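Local atomic coordinates of D-alanyl-D-alanine carboxypeptidase (Penicillin binding protein) family protein (Francisella tularensis subsp. tularensis, PDB entry 6OSU), a protein that probably removes the terminal D-alanine from peptidoglycan precursor peptides, as a serine-type D-Ala-D-Ala carboxypeptidase of the peptidase S11 family. Residues V400-L403 / E408-A411; E329-Y334 / T371-L376. All blocks are in the same frame, centred on the assembly; numbering follows the deposited sequence.

Interaction 1 of 2, residues V400-L403 / E408-A411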
# COMPACT_ATOMS: atom_id res chain seq x y z
N VAL A 400 8.29 20.66 19.72
CA VAL A 400 7.49 19.59 20.29
C VAL A 400 6.02 19.87 20.04
O VAL A 400 5.56 21.01 20.22
CB VAL A 400 7.78 19.41 21.79
CG1 VAL A 400 6.82 18.41 22.40
CG2 VAL A 400 9.22 18.96 22.01
N ILE A 401 5.29 18.84 19.62
CA ILE A 401 3.84 18.88 19.51
C ILE A 401 3.28 18.06 20.67
O ILE A 401 3.52 16.85 20.75
CB ILE A 401 3.35 18.33 18.16
CG1 ILE A 401 4.03 19.07 17.01
CG2 ILE A 401 1.83 18.46 18.06
CD1 ILE A 401 3.64 20.52 16.90
N THR A 402 2.55 18.71 21.56
CA THR A 402 1.97 18.05 22.72
C THR A 402 0.45 18.01 22.61
O THR A 402 -0.16 18.77 21.85
CB THR A 402 2.38 18.75 24.02
OG1 THR A 402 2.23 20.17 23.88
CG2 THR A 402 3.82 18.43 24.37
N LEU A 403 -0.16 17.11 23.37
CA LEU A 403 -1.61 16.91 23.37
C LEU A 403 -2.20 17.72 24.52
O LEU A 403 -2.16 17.31 25.68
CB LEU A 403 -1.96 15.44 23.49
CG LEU A 403 -3.46 15.13 23.49
CD1 LEU A 403 -4.09 15.64 22.20
CD2 LEU A 403 -3.71 13.65 23.67
N GLU A 408 2.59 15.00 27.34
CA GLU A 408 2.64 13.94 26.35
C GLU A 408 2.96 14.50 24.97
O GLU A 408 2.37 15.49 24.52
CB GLU A 408 1.31 13.19 26.31
CG GLU A 408 1.16 12.22 25.15
CD GLU A 408 -0.26 11.69 25.05
OE1 GLU A 408 -0.53 10.87 24.15
OE2 GLU A 408 -1.09 12.10 25.89
N GLU A 409 3.89 13.84 24.28
CA GLU A 409 4.43 14.33 23.02
C GLU A 409 3.89 13.53 21.85
O GLU A 409 3.96 12.29 21.85
CB GLU A 409 5.96 14.28 23.03
CG GLU A 409 6.59 15.20 24.06
CD GLU A 409 8.10 15.26 23.97
OE1 GLU A 409 8.66 14.80 22.95
OE2 GLU A 409 8.73 15.77 24.92
N ILE A 410 3.36 14.23 20.85
CA ILE A 410 2.89 13.61 19.62
C ILE A 410 3.99 13.56 18.57
O ILE A 410 4.20 12.53 17.93
CB ILE A 410 1.64 14.36 19.10
CG1 ILE A 410 0.47 14.17 20.06
CG2 ILE A 410 1.29 13.91 17.69
CD1 ILE A 410 0.33 12.76 20.58
N ALA A 411 4.71 14.66 18.41
CA ALA A 411 5.82 14.75 17.48
C ALA A 411 6.95 15.53 18.12
O ALA A 411 6.72 16.38 18.98
CB ALA A 411 5.40 15.41 16.16
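Ile401 faces two residues of the returning strand at once: its backbone pairs with both Ile410 and Ala411, the signature of a classic beta bulge in this antiparallel hairpin. Ile401 N gives a nearly straight bond to Ala411 O (2.9 Å, 176° at the hydrogen). Ile401 O takes the Ile410 N-H at 2.6 Å, close to the line of its C=O, and a weak second bond from Ala411 N at 3.4 Å. One step on, Thr402 and Glu409 form a non-hydrogen-bonded pair, and Leu403 N donates a hydrogen bond to Glu408 O at 3.2 Å.

These backbone bonds are the tight part, and Ile401 and Leu403 beside them are buried. Ala411 CB sits 4.0 Å from Ile401 CG1, while Ile401 CG2 approaches Ile410 CB. Beyond the segments, Ile410 and Ala411 rest on Lys366 of strand 364-369, and Leu403 and Ile410 touch Tyr372.

The solvent side is that of Glu409, which is exposed, with Thr402 partly so. Val400 stays buried there: its CG1, set anti to its own backbone nitrogen (chi1 173°), meets Glu409 CG 3.6 Å away. The carboxylate of Glu409 lies near that of Glu381, which would probably raise the pKa of one of them. At the turn end, Glu408 runs alongside Leu403 and brings OE2 to 3.8 Å from Leu403 CD2.

The backbone carries the polar bonding, while Glu409 packs through its carbon chain and Glu408 sets a carboxylate oxygen against a leucine methyl; the bulge lets strand 409-417 change direction while Ile401 keeps both its backbone N and O paired.

Interaction 2 of 2, residues E329-Y334 / T371-L376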
# COMPACT_ATOMS: atom_id res chain seq x y z
N GLU A 329 -6.22 11.12 10.55
CA GLU A 329 -6.20 12.37 9.81
C GLU A 329 -4.75 12.76 9.57
O GLU A 329 -3.90 12.56 10.44
CB GLU A 329 -6.93 13.46 10.60
CG GLU A 329 -7.45 14.62 9.78
CD GLU A 329 -8.48 15.43 10.55
OE1 GLU A 329 -8.11 16.08 11.55
OE2 GLU A 329 -9.67 15.39 10.16
N ASN A 330 -4.47 13.31 8.39
CA ASN A 330 -3.15 13.84 8.07
C ASN A 330 -3.15 15.34 8.33
O ASN A 330 -4.01 16.06 7.79
CB ASN A 330 -2.77 13.54 6.62
CG ASN A 330 -2.24 12.12 6.44
OD1 ASN A 330 -2.23 11.33 7.38
ND2 ASN A 330 -1.80 11.80 5.24
N VAL A 331 -2.21 15.80 9.15
CA VAL A 331 -2.11 17.20 9.54
C VAL A 331 -0.66 17.65 9.40
O VAL A 331 0.26 16.94 9.83
CB VAL A 331 -2.61 17.44 10.98
CG1 VAL A 331 -2.48 18.91 11.35
CG2 VAL A 331 -4.05 16.98 11.13
N LEU A 332 -0.45 18.82 8.81
CA LEU A 332 0.86 19.46 8.78
C LEU A 332 1.03 20.21 10.09
O LEU A 332 0.59 21.35 10.23
CB LEU A 332 1.00 20.39 7.58
CG LEU A 332 2.36 21.08 7.44
CD1 LEU A 332 3.43 20.07 7.05
CD2 LEU A 332 2.29 22.22 6.45
N LEU A 333 1.67 19.56 11.07
CA LEU A 333 1.81 20.17 12.39
C LEU A 333 2.83 21.30 12.39
O LEU A 333 2.71 22.25 13.17
CB LEU A 333 2.18 19.10 13.41
CG LEU A 333 1.22 17.91 13.47
CD1 LEU A 333 1.80 16.77 14.30
CD2 LEU A 333 -0.11 18.36 14.02
N TYR A 334 3.86 21.21 11.55
CA TYR A 334 4.88 22.24 11.46
C TYR A 334 5.31 22.39 10.01
O TYR A 334 5.75 21.42 9.38
CB TYR A 334 6.09 21.90 12.34
CG TYR A 334 7.23 22.88 12.19
CD1 TYR A 334 7.17 24.14 12.77
CD2 TYR A 334 8.37 22.55 11.47
CE1 TYR A 334 8.20 25.04 12.64
CE2 TYR A 334 9.42 23.44 11.33
CZ TYR A 334 9.33 24.69 11.92
OH TYR A 334 10.36 25.59 11.78
N THR A 371 -9.54 13.13 16.89
CA THR A 371 -9.91 13.71 18.17
C THR A 371 -8.77 14.50 18.81
O THR A 371 -9.03 15.29 19.72
CB THR A 371 -10.38 12.61 19.12
OG1 THR A 371 -9.39 11.57 19.17
CG2 THR A 371 -11.70 12.02 18.64
N TYR A 372 -7.53 14.30 18.37
CA TYR A 372 -6.41 15.05 18.93
C TYR A 372 -6.28 16.44 18.33
O TYR A 372 -5.78 17.35 18.99
CB TYR A 372 -5.08 14.31 18.72
CG TYR A 372 -4.83 13.09 19.58
CD1 TYR A 372 -3.57 12.49 19.59
CD2 TYR A 372 -5.82 12.54 20.37
CE1 TYR A 372 -3.32 11.38 20.36
CE2 TYR A 372 -5.57 11.42 21.15
CZ TYR A 372 -4.31 10.85 21.14
OH TYR A 372 -4.04 9.74 21.90
N VAL A 373 -6.73 16.61 17.08
CA VAL A 373 -6.30 17.77 16.29
C VAL A 373 -6.58 19.11 16.96
O VAL A 373 -5.65 19.92 17.07
CB VAL A 373 -6.90 17.69 14.87
CG1 VAL A 373 -6.65 18.99 14.13
CG2 VAL A 373 -6.29 16.52 14.12
N PRO A 374 -7.79 19.40 17.44
CA PRO A 374 -8.03 20.72 18.05
C PRO A 374 -7.28 20.95 19.36
O PRO A 374 -7.35 22.06 19.90
CB PRO A 374 -9.55 20.74 18.27
CG PRO A 374 -9.93 19.32 18.38
CD PRO A 374 -9.03 18.59 17.43
N TYR A 375 -6.57 19.95 19.88
CA TYR A 375 -5.90 20.08 21.17
C TYR A 375 -4.38 20.06 21.06
O TYR A 375 -3.70 20.07 22.09
CB TYR A 375 -6.35 18.96 22.11
CG TYR A 375 -7.79 19.10 22.53
CD1 TYR A 375 -8.12 19.65 23.76
CD2 TYR A 375 -8.82 18.71 21.69
CE1 TYR A 375 -9.43 19.80 24.15
CE2 TYR A 375 -10.14 18.85 22.07
CZ TYR A 375 -10.44 19.40 23.30
OH TYR A 375 -11.75 19.54 23.68
N LEU A 376 -3.83 20.04 19.85
CA LEU A 376 -2.38 20.01 19.69
C LEU A 376 -1.79 21.40 19.88
O LEU A 376 -2.43 22.42 19.60
CB LEU A 376 -2.02 19.47 18.30
CG LEU A 376 -2.64 18.10 18.00
CD1 LEU A 376 -2.48 17.74 16.54
CD2 LEU A 376 -2.02 17.02 18.88
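Glu329 opens the contact by laying its carboxylate against Val373: OE1 stands 3.2 Å from Val373 CG2, the two side chains crossing at about a right angle. CG of the glutamate is anti to the backbone nitrogen (chi1 -158°) and the chain then runs out extended, which carries the acid across to the 3-10 segment 373-375. This is a carboxylate beside a methyl group, with no polar bond between them.

Two residues on, Val331 also turns its side chain to the loop. Its CG2 meets Val373 CG2 tip to tip at 3.8 Å, so a single methyl of Val373 serves both residues of the strand.

Leu333 makes the last touch, through CD2, which comes to 3.5 Å from Leu376 CD1; these leucines cross roughly perpendicular. Their neighbours Ile401 and Ile410 extend the apolar patch, Ile401 on Leu333 and Ile410 on Leu376. Just beyond, the backbone oxygen of Leu333 accepts a hydrogen bond from Gln378 NE2.

Val331 CA and Val373 CA, the nearest pair, are 8.0 Å apart. The chemistry implies a small surface seam, apolar at Val331 and Leu333 with a charged edge at Glu329; the contact itself is non-directional, and the Gln378 bond beside it is a directional tie.

After the part of the chain that holds the predicted active-site residues, and after helix 310-327, the chain enters strand 328-334. It then passes through strands 340-343, 355-359 and 364-369 before the loop at 371-376 returns to it, closing interaction 2. It continues through strands 376-382 and 395-403, and interaction 1 then closes the short turn into strand 409-417. The two closures follow in series, neither enclosing the other, with centres about 10 Å apart. Tyr372 and Leu376 link them, Leu376 CD2 lying 3.9 Å from Thr402 O. Interaction 1 stays within the five-stranded sheet; interaction 2 sets the two-stranded sheet against the loop leading into strand 376-382, all in the PBP5-type C-terminal domain.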